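Local coordinates for protein putative Xylose isomerase (Rhodospirillum rubrum, PDB 3QXB) that binds manganese and iron ions within a xylose isomerase-like TIM barrel and probably acts as an isomerase, its substrate not being established, at residues 97-105 and 133-142; 257-267 and 301-312. All coordinates share one frame; numbering follows the deposited sequence.

How the contacts relate
Contacts 1 and 2 each join a loop on the C-terminal side of a TIM barrel to its neighbour, the side where metal ligands E178, D213, H244 and E286 sit at or just past the strand ends. In contact 1, the loop between helices 93-96 and 106-125 lies along the chain that leaves strand 130-133, on the face that meets the second subunit. Contact 2 comes later in sequence, after contact 1 has closed; there the connection from strand 240-245 to helix 266-275 packs on the final helix, 295-310, beside strand 22-25. Their centres are about 33 Å apart, on opposite sides of the chain's centre, and they do not touch, the nearest atoms being about 18 Å apart.

Contact 1: 97-105 and 133-142; sequences TYNHFLAPT and MPFGSYSAAD
N99 grips S137 twice, a small example of how two barrel loops lock together without a regular sheet. Its carbonyl O takes the S137 N-H on a lone pair in the carbonyl plane (2.9 Å). With chi1 at -73°, CG stands beside the backbone N and the amide reaches S137 O, ND2 bonding from above that carbonyl's plane (2.8 Å); ND2 also bonds to K31 O of the second subunit. G136 passes close to the N99 carbonyl, where a CB would collide with it. H100, stacked on H115 and bonded through NE2 to S95 O, meets CE of selenomethionine M133 at its CD2 (3.5 Å). The F101 ring turns its edge to M133 CE and to F135 O, a buried carbonyl without a polar partner. L102 splits its methyls: CD1 lies over a face of the Y138 ring, 4.0 Å from its centroid, while CD2 touches F135 CE2. At Y138, whose OH bonds to R149 O, an alanine would probably leave L102 CD1 without its aromatic cover and R149 O without that partner. P104 CB rests on D142 OD2 (3.4 Å). One water joins L102 O, S139 N and D142 OD2, while R148 pairs with D142 OD1. Two direct bonds thus fix the pairing at one point, and F101 and F135 both pack on W160.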
loop_
_atom_site.group_PDB
_atom_site.type_symbol
_atom_site.label_atom_id
_atom_site.label_comp_id
_atom_site.label_asym_id
_atom_site.label_seq_id
_atom_site.Cartn_x
_atom_site.Cartn_y
_atom_site.Cartn_z
ATOM N N THR A 97 -4.405 -3.254 -1.554
ATOM C CA THR A 97 -5.026 -2.051 -2.133
ATOM C C THR A 97 -6.225 -2.328 -3.052
ATOM O O THR A 97 -7.142 -1.499 -3.157
ATOM C CB THR A 97 -3.940 -1.225 -2.876
ATOM O OG1 THR A 97 -3.037 -0.700 -1.900
ATOM C CG2 THR A 97 -4.504 -0.081 -3.659
ATOM N N TYR A 98 -6.241 -3.515 -3.676
ATOM C CA TYR A 98 -7.251 -3.888 -4.669
ATOM C C TYR A 98 -8.207 -4.930 -4.104
ATOM O O TYR A 98 -7.914 -5.556 -3.054
ATOM C CB TYR A 98 -6.536 -4.345 -5.947
ATOM C CG TYR A 98 -5.661 -3.200 -6.521
ATOM C CD1 TYR A 98 -6.221 -2.136 -7.153
ATOM C CD2 TYR A 98 -4.300 -3.170 -6.317
ATOM C CE1 TYR A 98 -5.445 -1.073 -7.664
ATOM C CE2 TYR A 98 -3.514 -2.118 -6.800
ATOM C CZ TYR A 98 -4.081 -1.085 -7.467
ATOM O OH TYR A 98 -3.288 -0.034 -7.910
ATOM N N ASN A 99 -9.316 -5.119 -4.801
ATOM C CA ASN A 99 -10.449 -5.900 -4.334
ATOM C C ASN A 99 -10.384 -7.362 -4.741
ATOM O O ASN A 99 -10.982 -8.204 -4.107
ATOM C CB ASN A 99 -11.774 -5.254 -4.753
ATOM C CG ASN A 99 -12.090 -3.987 -3.942
ATOM O OD1 ASN A 99 -11.305 -3.081 -3.952
ATOM N ND2 ASN A 99 -13.265 -3.926 -3.266
ATOM N N HIS A 100 -9.642 -7.662 -5.804
ATOM C CA HIS A 100 -9.395 -9.025 -6.225
ATOM C C HIS A 100 -10.671 -9.882 -6.357
ATOM O O HIS A 100 -11.595 -9.506 -7.108
ATOM C CB HIS A 100 -8.320 -9.654 -5.318
ATOM C CG HIS A 100 -7.019 -8.902 -5.333
ATOM N ND1 HIS A 100 -6.320 -8.648 -6.496
ATOM C CD2 HIS A 100 -6.299 -8.341 -4.327
ATOM C CE1 HIS A 100 -5.227 -7.958 -6.199
ATOM N NE2 HIS A 100 -5.192 -7.764 -4.893
ATOM N N PHE A 101 -10.702 -11.004 -5.640
ATOM C CA PHE A 101 -11.686 -12.048 -5.854
ATOM C C PHE A 101 -13.114 -11.680 -5.511
ATOM O O PHE A 101 -14.057 -12.322 -6.006
ATOM C CB PHE A 101 -11.282 -13.335 -5.125
ATOM C CG PHE A 101 -9.975 -13.903 -5.603
ATOM C CD1 PHE A 101 -9.948 -14.694 -6.765
ATOM C CD2 PHE A 101 -8.763 -13.595 -4.944
ATOM C CE1 PHE A 101 -8.761 -15.223 -7.224
ATOM C CE2 PHE A 101 -7.563 -14.092 -5.399
ATOM C CZ PHE A 101 -7.551 -14.917 -6.539
ATOM N N LEU A 102 -13.298 -10.641 -4.712
ATOM C CA LEU A 102 -14.678 -10.194 -4.377
ATOM C C LEU A 102 -15.094 -8.880 -5.086
ATOM O O LEU A 102 -16.154 -8.296 -4.800
ATOM C CB LEU A 102 -14.853 -10.119 -2.869
ATOM C CG LEU A 102 -14.532 -11.412 -2.107
ATOM C CD1 LEU A 102 -14.762 -11.243 -0.600
ATOM C CD2 LEU A 102 -15.319 -12.624 -2.583
ATOM N N ALA A 103 -14.286 -8.465 -6.063
ATOM C CA ALA A 103 -14.522 -7.234 -6.804
ATOM C C ALA A 103 -15.882 -7.228 -7.545
ATOM O O ALA A 103 -16.457 -8.269 -7.825
ATOM C CB ALA A 103 -13.339 -6.987 -7.807
ATOM N N PRO A 104 -16.391 -6.040 -7.887
ATOM C CA PRO A 104 -17.760 -5.962 -8.386
ATOM C C PRO A 104 -17.965 -6.274 -9.888
ATOM O O PRO A 104 -19.095 -6.330 -10.323
ATOM C CB PRO A 104 -18.161 -4.517 -8.063
ATOM C CG PRO A 104 -16.820 -3.757 -8.143
ATOM C CD PRO A 104 -15.868 -4.733 -7.487
ATOM N N THR A 105 -16.906 -6.493 -10.668
ATOM C CA THR A 105 -17.055 -6.981 -12.045
ATOM C C THR A 105 -16.238 -8.240 -12.208
ATOM O O THR A 105 -15.233 -8.451 -11.472
ATOM C CB THR A 105 -16.584 -5.979 -13.099
ATOM O OG1 THR A 105 -15.148 -5.908 -13.068
ATOM C CG2 THR A 105 -17.240 -4.537 -12.886
HETATM N N MSE A 133 -2.823 -14.869 0.736
HETATM C CA MSE A 133 -3.247 -13.497 0.829
HETATM C C MSE A 133 -4.660 -13.442 1.433
HETATM O O MSE A 133 -5.332 -14.482 1.535
HETATM C CB MSE A 133 -3.249 -12.851 -0.571
HETATM C CG MSE A 133 -4.098 -13.620 -1.609
HETATM SE SE MSE A 133 -4.097 -12.969 -3.439
HETATM C CE MSE A 133 -5.325 -11.529 -3.190
ATOM N N PRO A 134 -5.108 -12.241 1.818
ATOM C CA PRO A 134 -6.531 -12.057 2.095
ATOM C C PRO A 134 -7.331 -12.357 0.845
ATOM O O PRO A 134 -6.838 -12.219 -0.271
ATOM C CB PRO A 134 -6.651 -10.579 2.487
ATOM C CG PRO A 134 -5.218 -10.137 2.800
ATOM C CD PRO A 134 -4.313 -11.021 2.041
ATOM N N PHE A 135 -8.560 -12.789 1.043
ATOM C CA PHE A 135 -9.372 -13.329 -0.023
ATOM C C PHE A 135 -9.818 -12.265 -1.028
ATOM O O PHE A 135 -9.994 -12.565 -2.202
ATOM C CB PHE A 135 -10.602 -14.007 0.589
ATOM C CG PHE A 135 -11.269 -15.016 -0.298
ATOM C CD1 PHE A 135 -10.606 -16.157 -0.696
ATOM C CD2 PHE A 135 -12.587 -14.877 -0.639
ATOM C CE1 PHE A 135 -11.243 -17.122 -1.426
ATOM C CE2 PHE A 135 -13.214 -15.842 -1.412
ATOM C CZ PHE A 135 -12.547 -16.946 -1.809
ATOM N N GLY A 136 -10.023 -11.039 -0.561
ATOM C CA GLY A 136 -10.533 -9.961 -1.438
ATOM C C GLY A 136 -11.569 -9.116 -0.742
ATOM O O GLY A 136 -11.816 -9.277 0.464
ATOM N N SER A 137 -12.192 -8.216 -1.490
ATOM C CA SER A 137 -12.993 -7.187 -0.878
ATOM C C SER A 137 -14.198 -6.804 -1.700
ATOM O O SER A 137 -14.084 -6.601 -2.901
ATOM C CB SER A 137 -12.078 -5.961 -0.681
ATOM O OG SER A 137 -12.720 -4.925 0.005
ATOM N N TYR A 138 -15.353 -6.661 -1.048
ATOM C CA TYR A 138 -16.568 -6.200 -1.721
ATOM C C TYR A 138 -16.589 -4.700 -1.822
ATOM O O TYR A 138 -16.132 -4.004 -0.939
ATOM C CB TYR A 138 -17.832 -6.625 -0.962
ATOM C CG TYR A 138 -18.099 -8.101 -0.968
ATOM C CD1 TYR A 138 -18.474 -8.765 -2.134
ATOM C CD2 TYR A 138 -17.989 -8.855 0.219
ATOM C CE1 TYR A 138 -18.716 -10.149 -2.132
ATOM C CE2 TYR A 138 -18.259 -10.236 0.224
ATOM C CZ TYR A 138 -18.598 -10.875 -0.954
ATOM O OH TYR A 138 -18.862 -12.225 -0.917
ATOM N N SER A 139 -17.197 -4.202 -2.877
ATOM C CA SER A 139 -17.444 -2.779 -2.997
ATOM C C SER A 139 -18.475 -2.371 -1.933
ATOM O O SER A 139 -19.139 -3.226 -1.353
ATOM C CB SER A 139 -17.936 -2.415 -4.406
ATOM O OG SER A 139 -19.272 -2.833 -4.621
ATOM N N ALA A 140 -18.605 -1.076 -1.695
ATOM C CA ALA A 140 -19.533 -0.537 -0.708
ATOM C C ALA A 140 -20.984 -0.953 -0.976
ATOM O O ALA A 140 -21.691 -1.329 -0.057
ATOM C CB ALA A 140 -19.423 1.015 -0.669
ATOM N N ALA A 141 -21.422 -0.864 -2.231
ATOM C CA ALA A 141 -22.764 -1.297 -2.639
ATOM C C ALA A 141 -22.952 -2.829 -2.488
ATOM O O ALA A 141 -23.929 -3.292 -1.868
ATOM C CB ALA A 141 -23.061 -0.838 -4.104
ATOM N N ASP A 142 -21.999 -3.612 -2.997
ATOM C CA ASP A 142 -22.114 -5.073 -2.936
ATOM C C ASP A 142 -22.057 -5.579 -1.498
ATOM O O ASP A 142 -22.748 -6.549 -1.162
ATOM C CB ASP A 142 -21.019 -5.753 -3.762
ATOM C CG ASP A 142 -21.281 -5.676 -5.242
ATOM O OD1 ASP A 142 -22.418 -5.315 -5.654
ATOM O OD2 ASP A 142 -20.354 -6.027 -6.000
HETATM O O HOH W 1 -17.857 -6.045 -5.109
#

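Contact 2: 257-267 and 301-312; sequences SFTQPGVVTPQ and DMIASVKALKAA. With EDO (1,2-ethanediol), chain K.
Three side-chain hydrogen bonds tie S257, F258 and T259 to helix 295-310, a compact case of a turn held by a helix through polar groups. The carboxylate of D301 accepts from two hydroxyls: S257 OG donates to OD2 on its syn lone pair (2.7 Å), and T259 OG1 donates to OD1, also on the syn side but 17° out of the carboxylate plane. D301 holds CG opposite the backbone N (chi1 -173°), which carries the carboxylate across to this pair, and Y289 OH is a further partner of OD2. One turn on, S305 OG accepts the N-H of F258 at 3.0 Å in a fairly straight bond (160°). The turn running from S257 to Q260, a type I beta turn, thereby has its first three residues fastened to the helix.

The apolar part centres on F258. L309 CD2 sits over the middle of its ring, 3.7 Å from the centroid and almost on the ring normal, a CH-pi contact, while S305 OG lies in plane at the ring edge. T259 CG2 packs on A304 CB (3.6 Å). Farther along, P266 CB touches A308 O and A312 CB, the latter at 4.1 Å, where helix 266-275 begins; L269 of that helix touches both F258 and L309.

An ethanediol, probably from the crystallisation liquor, places O2 doubtfully close to S257 N.

Packing of this kind belongs to the outer layer of a TIM barrel: the loop following metal ligands D253 and H255 leads into helix 266-275, which lies against the C-terminal helix that closes the ring.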
loop_
_atom_site.group_PDB
_atom_site.type_symbol
_atom_site.label_atom_id
_atom_site.label_comp_id
_atom_site.label_asym_id
_atom_site.label_seq_id
_atom_site.Cartn_x
_atom_site.Cartn_y
_atom_site.Cartn_z
ATOM N N SER A 257 4.926 -3.050 17.059
ATOM C CA SER A 257 5.960 -3.979 17.478
ATOM C C SER A 257 5.846 -4.281 18.985
ATOM O O SER A 257 5.077 -3.645 19.702
ATOM C CB SER A 257 7.308 -3.386 17.146
ATOM O OG SER A 257 7.781 -2.655 18.240
ATOM N N PHE A 258 6.616 -5.257 19.458
ATOM C CA PHE A 258 6.545 -5.691 20.828
ATOM C C PHE A 258 7.371 -4.865 21.827
ATOM O O PHE A 258 7.484 -5.214 23.008
ATOM C CB PHE A 258 6.806 -7.197 20.908
ATOM C CG PHE A 258 5.764 -8.006 20.185
ATOM C CD1 PHE A 258 4.599 -8.383 20.818
ATOM C CD2 PHE A 258 5.921 -8.317 18.828
ATOM C CE1 PHE A 258 3.644 -9.094 20.155
ATOM C CE2 PHE A 258 4.973 -9.014 18.166
ATOM C CZ PHE A 258 3.834 -9.402 18.805
ATOM N N THR A 259 7.903 -3.734 21.381
ATOM C CA THR A 259 8.324 -2.697 22.331
ATOM C C THR A 259 7.140 -1.782 22.764
ATOM O O THR A 259 7.299 -0.951 23.668
ATOM C CB THR A 259 9.448 -1.830 21.762
ATOM O OG1 THR A 259 8.918 -1.039 20.687
ATOM C CG2 THR A 259 10.635 -2.707 21.255
ATOM N N GLN A 260 5.983 -1.917 22.111
ATOM C CA GLN A 260 4.811 -1.101 22.399
ATOM C C GLN A 260 3.830 -1.770 23.391
ATOM O O GLN A 260 3.701 -3.000 23.405
ATOM C CB GLN A 260 4.063 -0.799 21.112
ATOM C CG GLN A 260 4.862 0.000 20.109
ATOM C CD GLN A 260 5.445 1.241 20.730
ATOM O OE1 GLN A 260 6.648 1.317 20.956
ATOM N NE2 GLN A 260 4.590 2.203 21.056
ATOM N N PRO A 261 3.150 -0.959 24.226
ATOM C CA PRO A 261 2.118 -1.516 25.086
ATOM C C PRO A 261 0.893 -1.954 24.284
ATOM O O PRO A 261 0.601 -1.406 23.227
ATOM C CB PRO A 261 1.773 -0.372 26.066
ATOM C CG PRO A 261 2.581 0.772 25.700
ATOM C CD PRO A 261 3.417 0.461 24.499
ATOM N N GLY A 262 0.195 -2.963 24.784
ATOM C CA GLY A 262 -1.005 -3.487 24.151
ATOM C C GLY A 262 -1.370 -4.840 24.733
ATOM O O GLY A 262 -0.745 -5.296 25.707
ATOM N N VAL A 263 -2.374 -5.483 24.141
ATOM C CA VAL A 263 -3.027 -6.656 24.748
ATOM C C VAL A 263 -2.402 -7.964 24.301
ATOM O O VAL A 263 -2.703 -9.011 24.862
ATOM C CB VAL A 263 -4.547 -6.706 24.425
ATOM C CG1 VAL A 263 -5.258 -5.519 25.075
ATOM C CG2 VAL A 263 -4.799 -6.726 22.906
ATOM N N VAL A 264 -1.530 -7.901 23.291
ATOM C CA VAL A 264 -0.867 -9.094 22.768
ATOM C C VAL A 264 0.563 -9.092 23.284
ATOM O O VAL A 264 1.513 -8.710 22.593
ATOM C CB VAL A 264 -0.908 -9.157 21.225
ATOM C CG1 VAL A 264 -0.201 -10.418 20.714
ATOM C CG2 VAL A 264 -2.352 -9.122 20.771
ATOM N N THR A 265 0.696 -9.524 24.520
ATOM C CA THR A 265 1.979 -9.616 25.183
ATOM C C THR A 265 2.705 -10.876 24.714
ATOM O O THR A 265 2.074 -11.856 24.352
ATOM C CB THR A 265 1.793 -9.652 26.736
ATOM O OG1 THR A 265 1.228 -10.897 27.122
ATOM C CG2 THR A 265 0.870 -8.513 27.214
ATOM N N PRO A 266 4.039 -10.846 24.683
ATOM C CA PRO A 266 4.811 -12.046 24.366
ATOM C C PRO A 266 4.407 -13.277 25.151
ATOM O O PRO A 266 4.317 -14.358 24.574
ATOM C CB PRO A 266 6.234 -11.655 24.728
ATOM C CG PRO A 266 6.265 -10.177 24.446
ATOM C CD PRO A 266 4.901 -9.653 24.816
ATOM N N GLN A 267 4.157 -13.117 26.447
ATOM C CA GLN A 267 3.749 -14.253 27.281
ATOM C C GLN A 267 2.376 -14.834 26.930
ATOM O O GLN A 267 2.160 -16.038 27.104
ATOM C CB GLN A 267 3.755 -13.893 28.778
ATOM C CG GLN A 267 3.617 -15.139 29.672
ATOM C CD GLN A 267 4.741 -16.141 29.465
ATOM O OE1 GLN A 267 5.902 -15.759 29.330
ATOM N NE2 GLN A 267 4.407 -17.427 29.441
ATOM N N ASP A 301 14.290 -0.960 16.745
ATOM C CA ASP A 301 13.020 -1.367 17.349
ATOM C C ASP A 301 12.667 -2.810 17.065
ATOM O O ASP A 301 12.199 -3.536 17.980
ATOM C CB ASP A 301 11.904 -0.464 16.846
ATOM C CG ASP A 301 10.617 -0.725 17.549
ATOM O OD1 ASP A 301 10.480 -0.247 18.688
ATOM O OD2 ASP A 301 9.771 -1.430 16.986
HETATM N N MSE A 302 12.900 -3.244 15.817
HETATM C CA MSE A 302 12.700 -4.636 15.422
HETATM C C MSE A 302 13.532 -5.613 16.240
HETATM O O MSE A 302 13.033 -6.649 16.637
HETATM C CB MSE A 302 13.037 -4.865 13.952
HETATM C CG MSE A 302 11.903 -4.587 13.009
HETATM SE SE MSE A 302 10.316 -5.607 13.194
HETATM C CE MSE A 302 11.021 -7.395 13.033
ATOM N N ILE A 303 14.805 -5.282 16.460
ATOM C CA ILE A 303 15.705 -6.093 17.307
ATOM C C ILE A 303 15.176 -6.174 18.730
ATOM O O ILE A 303 15.128 -7.279 19.314
ATOM C CB ILE A 303 17.137 -5.515 17.329
ATOM C CG1 ILE A 303 17.779 -5.597 15.951
ATOM C CG2 ILE A 303 18.063 -6.246 18.324
ATOM C CD1 ILE A 303 19.025 -4.755 15.824
ATOM N N ALA A 304 14.764 -5.038 19.298
ATOM C CA ALA A 304 14.265 -5.036 20.676
ATOM C C ALA A 304 12.947 -5.809 20.703
ATOM O O ALA A 304 12.659 -6.498 21.651
ATOM C CB ALA A 304 14.097 -3.623 21.220
ATOM N N SER A 305 12.167 -5.720 19.626
ATOM C CA SER A 305 10.897 -6.447 19.551
ATOM C C SER A 305 11.077 -7.978 19.505
ATOM O O SER A 305 10.426 -8.735 20.282
ATOM C CB SER A 305 10.086 -5.916 18.358
ATOM O OG SER A 305 8.898 -6.655 18.192
ATOM N N VAL A 306 12.007 -8.449 18.683
ATOM C CA VAL A 306 12.337 -9.877 18.643
ATOM C C VAL A 306 12.947 -10.368 20.004
ATOM O O VAL A 306 12.634 -11.470 20.483
ATOM C CB VAL A 306 13.245 -10.241 17.430
ATOM C CG1 VAL A 306 13.560 -11.699 17.426
ATOM C CG2 VAL A 306 12.540 -9.891 16.116
ATOM N N LYS A 307 13.793 -9.563 20.635
ATOM C CA LYS A 307 14.279 -9.898 21.990
ATOM C C LYS A 307 13.123 -10.061 22.975
ATOM O O LYS A 307 13.140 -10.984 23.769
ATOM C CB LYS A 307 15.276 -8.876 22.531
ATOM C CG LYS A 307 16.738 -9.153 22.197
ATOM C CD LYS A 307 17.688 -8.159 22.939
ATOM C CE LYS A 307 18.799 -7.660 21.997
ATOM N N ALA A 308 12.115 -9.184 22.886
ATOM C CA ALA A 308 10.951 -9.236 23.772
ATOM C C ALA A 308 10.191 -10.538 23.549
ATOM O O ALA A 308 9.806 -11.198 24.509
ATOM C CB ALA A 308 10.025 -8.025 23.541
ATOM N N LEU A 309 9.998 -10.916 22.287
ATOM C CA LEU A 309 9.291 -12.164 21.945
ATOM C C LEU A 309 10.055 -13.393 22.439
ATOM O O LEU A 309 9.475 -14.320 23.044
ATOM C CB LEU A 309 9.055 -12.262 20.437
ATOM C CG LEU A 309 7.943 -11.413 19.822
ATOM C CD1 LEU A 309 8.094 -11.356 18.283
ATOM C CD2 LEU A 309 6.555 -11.908 20.251
ATOM N N LYS A 310 11.365 -13.407 22.214
ATOM C CA LYS A 310 12.196 -14.539 22.708
ATOM C C LYS A 310 12.252 -14.661 24.235
ATOM O O LYS A 310 12.537 -15.744 24.742
ATOM C CB LYS A 310 13.621 -14.441 22.157
ATOM C CG LYS A 310 13.724 -14.772 20.662
ATOM C CD LYS A 310 15.070 -14.367 20.119
ATOM C CE LYS A 310 15.394 -15.063 18.815
ATOM N NZ LYS A 310 16.827 -14.783 18.502
ATOM N N ALA A 311 11.951 -13.570 24.938
ATOM C CA ALA A 311 11.955 -13.500 26.387
ATOM C C ALA A 311 10.769 -14.197 27.056
ATOM O O ALA A 311 10.777 -14.390 28.268
ATOM C CB ALA A 311 12.026 -11.973 26.831
ATOM N N ALA A 312 9.749 -14.570 26.288
ATOM C CA ALA A 312 8.579 -15.252 26.835
ATOM C C ALA A 312 8.949 -16.619 27.418
ATOM O O ALA A 312 9.910 -17.251 26.992
ATOM C CB ALA A 312 7.505 -15.391 25.785
HETATM C C1 EDO K . 5.819 0.678 14.951
HETATM O O1 EDO K . 5.078 1.694 14.322
HETATM C C2 EDO K . 5.118 0.522 16.275
HETATM O O2 EDO K . 5.547 -0.696 16.802
#